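Local coordinates for RagB/SusD domain protein (Flavobacterium johnsoniae, PDB 5J90), which binds chitin as a SusD-like protein of a polysaccharide utilization locus, and is probably involved in passing chitin fragments on at the outer membrane, at residues A[92-97]-A[136-141]; A[149-154]-A[468-473]; A[335-340]-A[418-423]; A[355-360]-A[405-410]. One frame throughout, in Å; residues are numbered along the deposited sequence.

Interaction 1. Residues A[92-97]-A[136-141]. With EDO (1,2-ethanediol), chain C.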
# COMPACT_ATOMS: atom_id res chain seq x y z
N TYR A 92 4.66 -25.27 -11.19
CA TYR A 92 4.17 -26.45 -10.50
C TYR A 92 2.81 -26.24 -9.83
O TYR A 92 1.95 -27.13 -9.86
CB TYR A 92 5.20 -27.00 -9.51
CG TYR A 92 6.17 -27.95 -10.17
CD1 TYR A 92 7.20 -27.46 -10.97
CD2 TYR A 92 6.04 -29.32 -10.03
CE1 TYR A 92 8.08 -28.32 -11.61
CE2 TYR A 92 6.92 -30.19 -10.67
CZ TYR A 92 7.93 -29.68 -11.45
OH TYR A 92 8.81 -30.53 -12.09
N GLY A 93 2.59 -25.06 -9.27
CA GLY A 93 1.31 -24.74 -8.65
C GLY A 93 0.16 -24.74 -9.64
O GLY A 93 -0.90 -25.31 -9.39
N TYR A 94 0.35 -24.09 -10.78
CA TYR A 94 -0.72 -24.04 -11.76
C TYR A 94 -0.98 -25.38 -12.44
O TYR A 94 -2.13 -25.75 -12.69
CB TYR A 94 -0.48 -22.92 -12.79
CG TYR A 94 -0.99 -21.59 -12.27
CD1 TYR A 94 -0.14 -20.71 -11.62
CD2 TYR A 94 -2.33 -21.25 -12.40
CE1 TYR A 94 -0.61 -19.51 -11.11
CE2 TYR A 94 -2.82 -20.05 -11.90
CZ TYR A 94 -1.94 -19.19 -11.26
OH TYR A 94 -2.41 -17.99 -10.75
N LYS A 95 0.09 -26.13 -12.71
CA LYS A 95 -0.06 -27.40 -13.41
C LYS A 95 -0.77 -28.44 -12.54
O LYS A 95 -1.55 -29.25 -13.05
CB LYS A 95 1.31 -27.92 -13.84
CG LYS A 95 1.28 -29.25 -14.57
CD LYS A 95 0.91 -29.06 -16.04
CE LYS A 95 0.85 -30.40 -16.77
NZ LYS A 95 0.54 -30.21 -18.21
N ASN A 96 -0.52 -28.40 -11.24
CA ASN A 96 -0.98 -29.47 -10.35
C ASN A 96 -2.08 -29.10 -9.40
O ASN A 96 -2.98 -29.90 -9.14
CB ASN A 96 0.20 -30.04 -9.57
CG ASN A 96 1.18 -30.74 -10.47
OD1 ASN A 96 0.85 -31.76 -11.07
ND2 ASN A 96 2.37 -30.19 -10.58
N VAL A 97 -2.02 -27.90 -8.83
CA VAL A 97 -3.10 -27.47 -7.95
C VAL A 97 -4.23 -26.83 -8.75
O VAL A 97 -5.37 -27.30 -8.72
CB VAL A 97 -2.59 -26.53 -6.85
CG1 VAL A 97 -3.76 -26.03 -6.01
CG2 VAL A 97 -1.58 -27.25 -5.98
N PRO A 136 -1.04 -10.05 -7.76
CA PRO A 136 -2.00 -10.47 -8.79
C PRO A 136 -1.63 -11.85 -9.33
O PRO A 136 -0.44 -12.16 -9.49
CB PRO A 136 -1.82 -9.40 -9.89
CG PRO A 136 -1.25 -8.20 -9.16
CD PRO A 136 -0.36 -8.78 -8.11
N ILE A 137 -2.64 -12.68 -9.58
CA ILE A 137 -2.41 -14.00 -10.18
C ILE A 137 -3.55 -14.33 -11.13
O ILE A 137 -4.59 -13.66 -11.13
CB ILE A 137 -2.30 -15.13 -9.11
CG1 ILE A 137 -3.62 -15.28 -8.34
CG2 ILE A 137 -1.11 -14.88 -8.18
CD1 ILE A 137 -3.70 -16.58 -7.52
N ILE A 138 -3.37 -15.37 -11.94
CA ILE A 138 -4.47 -15.91 -12.72
C ILE A 138 -5.42 -16.67 -11.80
O ILE A 138 -4.99 -17.55 -11.04
CB ILE A 138 -3.97 -16.81 -13.86
CG1 ILE A 138 -3.18 -15.98 -14.87
CG2 ILE A 138 -5.15 -17.51 -14.54
CD1 ILE A 138 -2.44 -16.80 -15.93
N TYR A 139 -6.70 -16.33 -11.82
CA TYR A 139 -7.65 -17.02 -10.96
C TYR A 139 -8.98 -17.18 -11.70
O TYR A 139 -9.27 -18.25 -12.22
CB TYR A 139 -7.76 -16.34 -9.58
CG TYR A 139 -8.16 -17.29 -8.46
CD1 TYR A 139 -7.29 -18.28 -8.03
CD2 TYR A 139 -9.39 -17.17 -7.82
CE1 TYR A 139 -7.65 -19.15 -7.01
CE2 TYR A 139 -9.75 -18.04 -6.79
CZ TYR A 139 -8.87 -19.02 -6.40
OH TYR A 139 -9.21 -19.90 -5.38
N SER A 140 -9.76 -16.10 -11.82
CA SER A 140 -11.06 -16.19 -12.48
C SER A 140 -10.97 -16.62 -13.95
O SER A 140 -11.89 -17.27 -14.46
CB SER A 140 -11.85 -14.87 -12.36
OG SER A 140 -11.30 -13.83 -13.15
N LYS A 141 -9.88 -16.27 -14.62
CA LYS A 141 -9.77 -16.52 -16.05
C LYS A 141 -8.99 -17.79 -16.38
O LYS A 141 -8.69 -18.05 -17.54
CB LYS A 141 -9.11 -15.32 -16.76
CG LYS A 141 -9.85 -14.00 -16.61
CD LYS A 141 -11.28 -14.11 -17.10
CE LYS A 141 -12.01 -12.78 -16.95
NZ LYS A 141 -12.00 -12.31 -15.54
C1 EDO C . 10.91 -29.90 -14.06
O1 EDO C . 9.74 -30.64 -14.44
C2 EDO C . 11.28 -28.96 -15.19
O2 EDO C . 10.15 -28.13 -15.52

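Interaction 2. Residues A[149-154]-A[468-473]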
# COMPACT_ATOMS: atom_id res chain seq x y z
N ILE A 149 -4.52 -14.43 -21.14
CA ILE A 149 -5.18 -14.94 -19.95
C ILE A 149 -4.93 -13.92 -18.83
O ILE A 149 -3.83 -13.83 -18.29
CB ILE A 149 -4.69 -16.34 -19.54
CG1 ILE A 149 -4.82 -17.31 -20.72
CG2 ILE A 149 -5.46 -16.84 -18.32
CD1 ILE A 149 -4.24 -18.68 -20.45
N ALA A 150 -5.95 -13.12 -18.55
CA ALA A 150 -5.80 -11.99 -17.64
C ALA A 150 -5.62 -12.42 -16.19
O ALA A 150 -6.13 -13.45 -15.75
CB ALA A 150 -6.98 -11.03 -17.78
N TYR A 151 -4.87 -11.59 -15.46
CA TYR A 151 -4.69 -11.77 -14.02
C TYR A 151 -5.79 -11.03 -13.28
O TYR A 151 -6.26 -9.98 -13.73
CB TYR A 151 -3.35 -11.19 -13.59
CG TYR A 151 -2.10 -11.96 -13.99
CD1 TYR A 151 -1.99 -12.59 -15.23
CD2 TYR A 151 -1.00 -12.00 -13.14
CE1 TYR A 151 -0.82 -13.27 -15.59
CE2 TYR A 151 0.17 -12.67 -13.49
CZ TYR A 151 0.26 -13.30 -14.72
OH TYR A 151 1.41 -13.97 -15.05
N ASP A 152 -6.19 -11.56 -12.12
CA ASP A 152 -7.04 -10.82 -11.20
C ASP A 152 -6.17 -10.02 -10.23
O ASP A 152 -5.03 -10.39 -9.95
CB ASP A 152 -7.89 -11.77 -10.36
CG ASP A 152 -8.85 -12.62 -11.17
OD1 ASP A 152 -9.06 -12.37 -12.37
OD2 ASP A 152 -9.42 -13.56 -10.56
N SER A 153 -6.72 -8.93 -9.68
CA SER A 153 -6.01 -8.23 -8.61
C SER A 153 -6.02 -9.11 -7.36
O SER A 153 -6.89 -9.96 -7.19
CB SER A 153 -6.65 -6.88 -8.30
OG SER A 153 -7.90 -7.08 -7.65
N GLN A 154 -5.06 -8.89 -6.47
CA GLN A 154 -5.08 -9.65 -5.23
C GLN A 154 -6.35 -9.40 -4.41
O GLN A 154 -6.88 -10.32 -3.79
CB GLN A 154 -3.84 -9.36 -4.39
CG GLN A 154 -3.78 -10.21 -3.13
CD GLN A 154 -2.51 -9.96 -2.35
OE1 GLN A 154 -2.35 -8.90 -1.76
NE2 GLN A 154 -1.59 -10.93 -2.37
N ILE A 468 7.58 -11.94 -5.05
CA ILE A 468 8.40 -12.41 -6.17
C ILE A 468 7.81 -11.84 -7.47
O ILE A 468 6.59 -11.69 -7.61
CB ILE A 468 8.50 -13.95 -6.19
CG1 ILE A 468 9.16 -14.42 -4.89
CG2 ILE A 468 9.28 -14.44 -7.42
CD1 ILE A 468 9.32 -15.93 -4.76
N ASN A 469 8.70 -11.51 -8.40
CA ASN A 469 8.30 -10.95 -9.69
C ASN A 469 7.65 -11.98 -10.62
O ASN A 469 7.89 -13.19 -10.48
CB ASN A 469 9.49 -10.27 -10.38
CG ASN A 469 10.67 -11.21 -10.57
OD1 ASN A 469 11.20 -11.76 -9.60
ND2 ASN A 469 11.08 -11.41 -11.82
N PHE A 470 6.83 -11.51 -11.55
CA PHE A 470 6.10 -12.41 -12.44
C PHE A 470 7.08 -13.29 -13.24
O PHE A 470 8.20 -12.87 -13.55
CB PHE A 470 5.16 -11.62 -13.35
CG PHE A 470 4.07 -10.88 -12.60
CD1 PHE A 470 3.27 -11.54 -11.68
CD2 PHE A 470 3.85 -9.53 -12.83
CE1 PHE A 470 2.26 -10.85 -11.00
CE2 PHE A 470 2.85 -8.84 -12.16
CZ PHE A 470 2.05 -9.49 -11.25
N VAL A 471 6.66 -14.50 -13.57
CA VAL A 471 7.60 -15.54 -14.00
C VAL A 471 7.85 -15.62 -15.51
O VAL A 471 7.07 -15.12 -16.34
CB VAL A 471 7.18 -16.94 -13.46
CG1 VAL A 471 7.01 -16.88 -11.94
CG2 VAL A 471 5.92 -17.43 -14.14
N GLN A 472 8.95 -16.29 -15.85
CA GLN A 472 9.42 -16.36 -17.24
C GLN A 472 8.45 -17.04 -18.17
O GLN A 472 8.27 -16.59 -19.30
CB GLN A 472 10.76 -17.10 -17.31
CG GLN A 472 11.92 -16.37 -16.71
CD GLN A 472 13.19 -17.20 -16.73
OE1 GLN A 472 13.15 -18.43 -16.60
NE2 GLN A 472 14.31 -16.54 -16.88
N SER A 473 7.82 -18.12 -17.73
CA SER A 473 6.91 -18.85 -18.60
C SER A 473 5.74 -17.95 -18.99
O SER A 473 5.19 -18.06 -20.10
CB SER A 473 6.41 -20.13 -17.95
OG SER A 473 5.58 -19.82 -16.83
O HOH W 1 3.63 -14.68 -13.24

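Interaction 3. Residues A[335-340]-A[418-423]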
# COMPACT_ATOMS: atom_id res chain seq x y z
N ALA A 335 -4.35 -21.74 15.02
CA ALA A 335 -5.72 -21.28 15.27
C ALA A 335 -5.82 -20.51 16.59
O ALA A 335 -6.52 -19.50 16.67
CB ALA A 335 -6.68 -22.46 15.25
N TYR A 336 -5.12 -20.98 17.63
CA TYR A 336 -5.10 -20.26 18.90
C TYR A 336 -4.41 -18.91 18.77
O TYR A 336 -4.88 -17.92 19.36
CB TYR A 336 -4.42 -21.09 19.99
CG TYR A 336 -5.26 -22.25 20.47
CD1 TYR A 336 -5.03 -23.54 20.01
CD2 TYR A 336 -6.30 -22.05 21.38
CE1 TYR A 336 -5.80 -24.61 20.45
CE2 TYR A 336 -7.08 -23.10 21.81
CZ TYR A 336 -6.83 -24.37 21.35
OH TYR A 336 -7.61 -25.42 21.79
N PHE A 337 -3.30 -18.83 18.03
CA PHE A 337 -2.59 -17.57 17.90
C PHE A 337 -3.35 -16.58 17.01
O PHE A 337 -3.27 -15.36 17.22
CB PHE A 337 -1.16 -17.79 17.40
CG PHE A 337 -0.30 -18.58 18.35
CD1 PHE A 337 -0.16 -18.18 19.68
CD2 PHE A 337 0.35 -19.74 17.94
CE1 PHE A 337 0.63 -18.92 20.57
CE2 PHE A 337 1.13 -20.47 18.82
CZ PHE A 337 1.27 -20.06 20.13
N LEU A 338 -4.10 -17.10 16.04
CA LEU A 338 -4.98 -16.25 15.24
C LEU A 338 -6.08 -15.68 16.14
O LEU A 338 -6.35 -14.48 16.10
CB LEU A 338 -5.59 -17.05 14.09
CG LEU A 338 -4.65 -17.24 12.90
CD1 LEU A 338 -5.18 -18.34 12.02
CD2 LEU A 338 -4.52 -15.94 12.13
N ARG A 339 -6.70 -16.54 16.94
CA ARG A 339 -7.74 -16.08 17.86
C ARG A 339 -7.19 -15.10 18.90
O ARG A 339 -7.86 -14.13 19.25
CB ARG A 339 -8.44 -17.26 18.53
CG ARG A 339 -9.29 -18.10 17.58
CD ARG A 339 -9.64 -19.45 18.22
NE ARG A 339 -10.55 -19.29 19.33
CZ ARG A 339 -10.75 -20.19 20.30
NH1 ARG A 339 -10.09 -21.35 20.34
NH2 ARG A 339 -11.62 -19.91 21.25
N ALA A 340 -5.97 -15.34 19.37
CA ALA A 340 -5.34 -14.44 20.33
C ALA A 340 -5.19 -13.04 19.75
O ALA A 340 -5.52 -12.05 20.40
CB ALA A 340 -3.98 -14.98 20.79
N GLN A 418 3.78 -8.92 19.31
CA GLN A 418 5.11 -9.50 19.13
C GLN A 418 5.23 -10.86 19.84
O GLN A 418 5.82 -11.79 19.29
CB GLN A 418 6.21 -8.53 19.59
CG GLN A 418 7.62 -9.03 19.33
CD GLN A 418 8.68 -8.03 19.76
OE1 GLN A 418 8.38 -7.01 20.38
NE2 GLN A 418 9.94 -8.33 19.44
N LYS A 419 4.68 -10.96 21.04
CA LYS A 419 4.71 -12.23 21.77
C LYS A 419 3.92 -13.29 21.02
O LYS A 419 4.40 -14.40 20.80
CB LYS A 419 4.15 -12.06 23.18
CG LYS A 419 5.09 -11.31 24.13
CD LYS A 419 4.39 -11.01 25.45
CE LYS A 419 5.27 -10.17 26.36
NZ LYS A 419 6.36 -10.96 27.01
N ILE A 420 2.69 -12.94 20.63
CA ILE A 420 1.84 -13.87 19.90
C ILE A 420 2.49 -14.37 18.61
O ILE A 420 2.54 -15.58 18.35
CB ILE A 420 0.48 -13.21 19.58
CG1 ILE A 420 -0.31 -13.02 20.88
CG2 ILE A 420 -0.31 -14.06 18.60
CD1 ILE A 420 -1.51 -12.08 20.74
N ILE A 421 3.00 -13.45 17.80
CA ILE A 421 3.58 -13.83 16.52
C ILE A 421 4.89 -14.61 16.72
O ILE A 421 5.19 -15.52 15.94
CB ILE A 421 3.79 -12.61 15.59
CG1 ILE A 421 2.45 -11.89 15.33
CG2 ILE A 421 4.43 -13.05 14.28
CD1 ILE A 421 1.38 -12.75 14.69
N THR A 422 5.67 -14.27 17.75
CA THR A 422 6.90 -15.04 18.02
C THR A 422 6.55 -16.50 18.30
O THR A 422 7.16 -17.41 17.74
CB THR A 422 7.68 -14.45 19.21
OG1 THR A 422 8.14 -13.13 18.88
CG2 THR A 422 8.88 -15.31 19.57
N GLN A 423 5.56 -16.72 19.15
CA GLN A 423 5.16 -18.09 19.49
C GLN A 423 4.52 -18.80 18.30
O GLN A 423 4.71 -20.00 18.09
CB GLN A 423 4.27 -18.09 20.73
CG GLN A 423 5.07 -17.80 22.00
CD GLN A 423 6.18 -18.81 22.23
OE1 GLN A 423 6.00 -20.02 22.03
NE2 GLN A 423 7.35 -18.33 22.66

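Interaction 4. Residues A[355-360]-A[405-410]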
# COMPACT_ATOMS: atom_id res chain seq x y z
N GLU A 355 -5.43 -16.02 27.43
CA GLU A 355 -5.84 -17.43 27.49
C GLU A 355 -5.50 -18.14 26.19
O GLU A 355 -5.01 -19.28 26.18
CB GLU A 355 -7.35 -17.55 27.72
CG GLU A 355 -7.85 -17.14 29.10
CD GLU A 355 -9.38 -17.13 29.18
OE1 GLU A 355 -10.05 -16.96 28.13
OE2 GLU A 355 -9.91 -17.29 30.30
N LEU A 356 -5.77 -17.47 25.07
CA LEU A 356 -5.58 -18.05 23.75
C LEU A 356 -4.10 -18.20 23.41
O LEU A 356 -3.68 -19.22 22.86
CB LEU A 356 -6.31 -17.20 22.71
CG LEU A 356 -7.83 -17.30 22.85
CD1 LEU A 356 -8.52 -16.15 22.13
CD2 LEU A 356 -8.34 -18.64 22.34
N TYR A 357 -3.30 -17.20 23.78
CA TYR A 357 -1.84 -17.26 23.64
C TYR A 357 -1.28 -18.46 24.38
O TYR A 357 -0.50 -19.24 23.82
CB TYR A 357 -1.25 -15.96 24.18
CG TYR A 357 0.26 -15.87 24.28
CD1 TYR A 357 1.06 -15.79 23.14
CD2 TYR A 357 0.89 -15.79 25.53
CE1 TYR A 357 2.44 -15.66 23.23
CE2 TYR A 357 2.27 -15.66 25.63
CZ TYR A 357 3.04 -15.59 24.47
OH TYR A 357 4.40 -15.44 24.53
N GLU A 358 -1.67 -18.61 25.64
CA GLU A 358 -1.11 -19.69 26.45
C GLU A 358 -1.60 -21.05 25.97
O GLU A 358 -0.85 -22.03 26.00
CB GLU A 358 -1.42 -19.46 27.94
CG GLU A 358 -0.74 -18.21 28.48
CD GLU A 358 -0.88 -18.03 29.98
OE1 GLU A 358 -1.68 -18.76 30.61
OE2 GLU A 358 -0.18 -17.15 30.51
N ALA A 359 -2.84 -21.11 25.49
CA ALA A 359 -3.37 -22.34 24.93
C ALA A 359 -2.64 -22.73 23.64
O ALA A 359 -2.44 -23.92 23.37
CB ALA A 359 -4.87 -22.24 24.69
N GLY A 360 -2.25 -21.74 22.84
CA GLY A 360 -1.51 -22.02 21.62
C GLY A 360 -0.14 -22.62 21.91
O GLY A 360 0.29 -23.56 21.23
N VAL A 405 8.61 -14.63 26.98
CA VAL A 405 7.43 -15.43 26.70
C VAL A 405 6.22 -14.98 27.52
O VAL A 405 5.12 -14.86 26.99
CB VAL A 405 7.68 -16.93 26.96
CG1 VAL A 405 6.39 -17.72 26.73
CG2 VAL A 405 8.77 -17.46 26.05
N ALA A 406 6.43 -14.71 28.81
CA ALA A 406 5.33 -14.46 29.74
C ALA A 406 4.41 -13.32 29.31
O ALA A 406 4.87 -12.25 28.93
CB ALA A 406 5.87 -14.20 31.15
N TRP A 407 3.11 -13.57 29.41
CA TRP A 407 2.12 -12.54 29.14
C TRP A 407 2.19 -11.46 30.20
O TRP A 407 2.29 -11.74 31.39
CB TRP A 407 0.72 -13.13 29.11
CG TRP A 407 -0.31 -12.17 28.58
CD1 TRP A 407 -1.16 -11.38 29.30
CD2 TRP A 407 -0.58 -11.90 27.20
NE1 TRP A 407 -1.94 -10.63 28.45
CE2 TRP A 407 -1.61 -10.94 27.16
CE3 TRP A 407 -0.05 -12.38 26.00
CZ2 TRP A 407 -2.12 -10.45 25.96
CZ3 TRP A 407 -0.56 -11.89 24.81
CH2 TRP A 407 -1.59 -10.94 24.80
N ASP A 408 2.13 -10.21 29.75
CA ASP A 408 2.04 -9.06 30.63
C ASP A 408 0.81 -8.27 30.21
O ASP A 408 0.78 -7.68 29.13
CB ASP A 408 3.30 -8.21 30.48
CG ASP A 408 3.30 -6.97 31.36
OD1 ASP A 408 2.29 -6.71 32.05
OD2 ASP A 408 4.31 -6.24 31.34
N ALA A 409 -0.21 -8.24 31.07
CA ALA A 409 -1.46 -7.56 30.75
C ALA A 409 -1.26 -6.07 30.51
O ALA A 409 -2.07 -5.44 29.83
CB ALA A 409 -2.49 -7.79 31.87
N ALA A 410 -0.19 -5.51 31.07
CA ALA A 410 0.06 -4.07 31.01
C ALA A 410 0.92 -3.68 29.81
O ALA A 410 1.18 -2.50 29.59
CB ALA A 410 0.72 -3.60 32.30
O HOH W 2 2.16 -16.22 29.77

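Interaction 1. Residues A[92-97]-A[136-141]
Tyr-94 reaches from helix 83-108 into the loop at 136-141 and gives its phenol hydrogen to the backbone carbonyl of Ile-138, with OH and O 2.6 Å apart. The carbonyl oxygen lies at the edge of the ring, in its plane, and the phenol in turn lies in the carbonyl plane, on a lone pair, at a C=O...OH angle of 122°. The tight part of the contact is gathered around this one oxygen: Ile-137 CB comes within 3.3 Å of Tyr-94 OH, and Tyr-94 CE2 rests 4.0 Å from Ile-138 CB. Ile-138 has CG1 anti to its carbonyl carbon (chi1 -66°) and CG2 anti to its N, which leaves CB itself to meet the ring. A phenylalanine in place of Tyr-94 would probably leave the buried carbonyl of Ile-138 without this donor and the loop less firmly tied to the helix. Met-127 and Met-130 of helix 113-134 pack on the same tyrosine.

The outward side of the helix is looser. There Tyr-92 OH shares a hydrogen bond of 2.5 Å with O1 of a 1,2-ethanediol, probably taken up from the crystallisation liquor. Asn-96 folds back to its own helix, ND2 giving a bond to Tyr-92 O, which also accepts from Asn-96 N. At the far end of the segment 136-141 the exposed Lys-141 NZ donates to Ser-140 OG over 2.9 Å. A helix side chain holding the loop that links the next two helices, 113-134 and 154-177, is in keeping with the TPR-like helical packing of SusD proteins.

Interaction 2. Residues A[149-154]-A[468-473]
Tyr-151 and Phe-470 meet as a T-shaped pair: the edge of the tyrosine ring points toward the face of the phenylalanine, with planes at 83° and centroids 5.3 Å apart. The touching falls on one side of each ring. Tyr-151 CE2 lies 3.7 Å from Phe-470 CE1 and 3.8 Å from Phe-470 CD1, while the two side chains run past each other in opposite directions. Both rings leave the backbone in the same way, CG anti to the carbonyl carbon and beside the N (chi1 -73° in Tyr-151 and -63° in Phe-470), and this lets them bridge main chains that come no nearer than 10.9 Å between the CA atoms of these two residues.

Beyond the ring edge the phenol is held by polar partners. A water donates to Tyr-151 OH at 3.0 Å and accepts from Val-471 N at 3.1 Å, thereby linking the loop to the N-cap residue of helix 472-477. The same hydroxyl is also hydrogen-bonded to Glu-474 in the first turn of that helix, so two polar partners hold its position.

Around the pair, Val-482 of helix 479-489 packs on Tyr-151 and Val-486 on Phe-470, while Lys-488 bonds to Tyr-151 O. Val-471 leans on Trp-90 of helix 83-108 and Phe-134 of helix 113-134, and Ser-153 caps the start of helix 154-177.

Interaction 3. Residues A[335-340]-A[418-423]
Phe-337 and Ile-420 lie where two helices come closest in register, their CA atoms 6.1 Å apart. The helix segments run nearly antiparallel, at 167°, with 9.7 Å between their axes.

Apolar contacts carry the interface. Ile-420 offers both its branches to helix 332-344: CG2, anti to the backbone N, comes within 4.0 Å of Phe-337 CB, while CD1, at the end of the other branch, reaches Ala-340 CB at 3.8 Å. The small methyl of Ala-340 leaves room for that branch to lie against the helix. The Phe-337 ring extends toward the following turn of the partner helix, where its CZ meets Gln-423 CB at 3.6 Å.

Contacts of carbon with backbone polar groups come next. The carbonyl oxygen of Ile-420 and the carbonyl carbon of Gln-423 lie over one face of the Phe-337 ring, and Phe-337 O is 3.5 Å from Ile-420 CG2.

Polar interactions are turned away from the interface. Gln-423 touches the ring through CB, but its chain bends at chi2 (-59°) and carries the amide off to Tyr-376 and Arg-282, so both polar atoms of this buried side chain have partners. Thr-422 OG1 donates to Gln-418 O at 2.7 Å; this carbonyl also accepts from Thr-422 N, and the two donors arrive from opposite faces of its plane.

Helix 353-368 flanks the pair, with Tyr-357 against Gln-423, and helix 196-213 covers Leu-338. Two helices packed antiparallel through apolar side chains are characteristic of the TPR-related helical core of SusD-like proteins.

Interaction 4. Residues A[355-360]-A[405-410]
The loop 405-410 passes beside helix 353-368 without regular structure of its own, nearest between Tyr-357 and Trp-407, whose CA atoms are 8.3 Å apart. Tyr-357 carries most of the contact. Its phenol gives a hydrogen bond to Val-405 O, 2.6 Å from Tyr-357 OH; the oxygen sits at the ring edge, in plane, and the phenol meets it on a lone pair at a C=O...OH angle of 129°. With CG anti to the backbone N (chi1 173°), the ring stretches across to the loop and leaves one face to Trp-407. The indole comes over that face through its six-membered ring, CE3 lying 3.6 Å from Tyr-357 CD2, with the two ring planes inclined at 49°, an oblique meeting.

In this way an irregular connection between helices 373-378 and 413-428 is fastened to the helical body of the SusD-like fold, Tyr-357 also packing on Lys-419 and Ile-420 of helix 413-428. A leucine in place of Tyr-357 would probably leave the carbonyl of Val-405 without its phenol donor and take away the ring face that the indole meets obliquely.

Val-405 closes on the phenol from its own side, with CG1 3.7 Å from Tyr-357 OH. Glu-358, one residue further along the helix, works through a water: its OE2 accepts from the water at 2.6 Å, and the water accepts from Trp-407 N at 2.8 Å. The same carboxylate oxygen is bonded to Gln-354. Further out, Asp-408 OD1 takes the N-H of Ala-410 from above the carboxylate plane, forming an Asx turn.

Overall arrangement
The four contacts form two pairs on opposite sides of the chain's centre, the centres of interactions 1 and 3 being about 30 Å apart. Interactions 1 and 2 share the loop between helices 113-134 and 154-177, and Asp-152 N probably bonds to Ile-137 O between them. Interactions 3 and 4 use helices 332-344 and 353-368, which follow each other in the chain, and Lys-419 NZ bonds to Ala-406 O. Interactions 1 to 3 are buried, whereas interaction 4 is partly exposed. Chemistry follows the elements joined: helix against helix in interaction 3 is apolar, helix against loop in interactions 1 and 4 relies on a tyrosine-to-carbonyl bond, and interaction 2 pairs rings.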